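Local coordinates for outer membrane protein assembly factor BamA (Haemophilus ducreyi, PDB 4K3C), which probably takes part in assembling and inserting beta-barrel proteins into the outer membrane, as a member of the Bam complex, at residues A[408-413]-A[424-429]. Sequence-based numbering, arbitrary orientation.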
# COMPACT_ATOMS: atom_id res chain seq x y z
N PRO A 408 -24.13 17.54 4.20
CA PRO A 408 -25.06 18.65 3.94
C PRO A 408 -25.92 18.42 2.69
O PRO A 408 -25.46 17.87 1.69
CB PRO A 408 -24.15 19.86 3.75
CG PRO A 408 -22.86 19.48 4.44
CD PRO A 408 -22.73 17.99 4.26
N LYS A 409 -27.18 18.86 2.77
CA LYS A 409 -28.14 18.69 1.69
C LYS A 409 -28.12 19.86 0.70
O LYS A 409 -27.81 21.00 1.06
CB LYS A 409 -29.54 18.51 2.27
CG LYS A 409 -29.68 17.27 3.15
CD LYS A 409 -29.10 16.02 2.47
CE LYS A 409 -29.13 14.79 3.36
NZ LYS A 409 -30.52 14.40 3.78
N ALA A 410 -28.46 19.57 -0.55
CA ALA A 410 -28.54 20.60 -1.58
C ALA A 410 -29.76 21.50 -1.38
O ALA A 410 -30.74 21.09 -0.77
CB ALA A 410 -28.60 19.95 -2.96
N ILE A 411 -29.69 22.73 -1.88
CA ILE A 411 -30.85 23.62 -1.89
C ILE A 411 -30.96 24.28 -3.26
O ILE A 411 -30.27 25.27 -3.55
CB ILE A 411 -30.77 24.71 -0.81
CG1 ILE A 411 -30.57 24.08 0.57
CG2 ILE A 411 -32.02 25.59 -0.84
CD1 ILE A 411 -30.22 25.09 1.63
N TYR A 412 -31.83 23.74 -4.11
CA TYR A 412 -31.93 24.19 -5.48
C TYR A 412 -32.80 25.44 -5.65
O TYR A 412 -33.36 25.95 -4.68
CB TYR A 412 -32.46 23.07 -6.38
CG TYR A 412 -31.62 21.82 -6.31
CD1 TYR A 412 -30.29 21.84 -6.68
CD2 TYR A 412 -32.16 20.62 -5.90
CE1 TYR A 412 -29.52 20.70 -6.62
CE2 TYR A 412 -31.41 19.48 -5.84
CZ TYR A 412 -30.08 19.52 -6.20
OH TYR A 412 -29.33 18.37 -6.14
N TYR A 413 -32.90 25.90 -6.89
CA TYR A 413 -33.57 27.15 -7.20
C TYR A 413 -35.04 26.89 -7.52
O TYR A 413 -35.37 25.95 -8.23
CB TYR A 413 -32.85 27.80 -8.38
CG TYR A 413 -32.85 29.31 -8.36
CD1 TYR A 413 -31.92 30.01 -7.59
CD2 TYR A 413 -33.76 30.04 -9.12
CE1 TYR A 413 -31.92 31.41 -7.57
CE2 TYR A 413 -33.76 31.44 -9.10
CZ TYR A 413 -32.83 32.12 -8.33
OH TYR A 413 -32.84 33.50 -8.31
N ASP A 424 -30.91 15.27 -1.76
CA ASP A 424 -29.58 15.11 -2.33
C ASP A 424 -28.46 15.58 -1.41
O ASP A 424 -28.51 16.68 -0.86
CB ASP A 424 -29.48 15.92 -3.62
CG ASP A 424 -30.45 15.47 -4.67
OD1 ASP A 424 -31.43 14.80 -4.28
OD2 ASP A 424 -30.23 15.78 -5.86
N VAL A 425 -27.44 14.75 -1.25
CA VAL A 425 -26.26 15.15 -0.50
C VAL A 425 -25.31 15.96 -1.37
O VAL A 425 -24.76 15.46 -2.34
CB VAL A 425 -25.53 13.93 0.06
CG1 VAL A 425 -24.11 14.28 0.48
CG2 VAL A 425 -26.32 13.37 1.24
N ILE A 426 -25.13 17.22 -1.01
CA ILE A 426 -24.22 18.11 -1.74
C ILE A 426 -22.78 18.02 -1.18
O ILE A 426 -21.82 18.34 -1.87
CB ILE A 426 -24.78 19.56 -1.75
CG1 ILE A 426 -24.72 20.16 -3.15
CG2 ILE A 426 -24.16 20.45 -0.67
CD1 ILE A 426 -23.48 19.79 -3.93
N GLY A 427 -22.63 17.57 0.07
CA GLY A 427 -21.32 17.31 0.63
C GLY A 427 -20.78 18.42 1.52
O GLY A 427 -21.27 19.55 1.48
N GLY A 428 -19.75 18.10 2.31
CA GLY A 428 -19.20 19.04 3.29
C GLY A 428 -17.69 19.04 3.32
O GLY A 428 -17.07 18.16 2.73
N ASN A 429 -17.09 20.01 4.02
CA ASN A 429 -15.64 20.15 4.06
C ASN A 429 -14.97 19.57 5.31
O ASN A 429 -13.78 19.83 5.57
CB ASN A 429 -15.21 21.61 3.87
CG ASN A 429 -15.59 22.47 5.05
OD1 ASN A 429 -16.68 22.32 5.62
ND2 ASN A 429 -14.71 23.38 5.42
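Backbone hydrogen bonds join P408 and A410 to the chain at D424 to G427. P408 O accepts two of them. I426 N lies 2.8 Å from P408 O, in the plane of that carbonyl. G427 N lies farther from P408 O, at 3.3 Å, and is tilted 20° from that plane. A410 N gives its hydrogen to D424 O over 2.9 Å. Between these bonds K409 and V425 form an antiparallel non-hydrogen-bonded pair. Strand 409-412 also pairs with 420-422 in a two-stranded hairpin. The chain turns a corner at D424, so K409 meets V425 beyond the turn. This hairpin belongs to the long extracellular loop between barrel strands 366-378 and 430-440 of the Omp85 domain. One polar side-chain bond is made: Y412 OH donates to D424 OD2 at 2.8 Å. The carboxylate oxygen sits at the edge of the ring, near its plane. The hydroxyl comes from above the carboxylate plane, and the ring and carboxylate planes are 80° apart. D424 OD2 also accepts from A239 N. The remaining contacts are van der Waals. Apolar A410 CB meets I426 CG1 at 3.9 Å. K409 bends at chi2 (-48°), and its CE lies 3.8 Å from V425 CG2. The P408 ring packs on the G427 carbonyl, with CD 3.4 Å from G427 C.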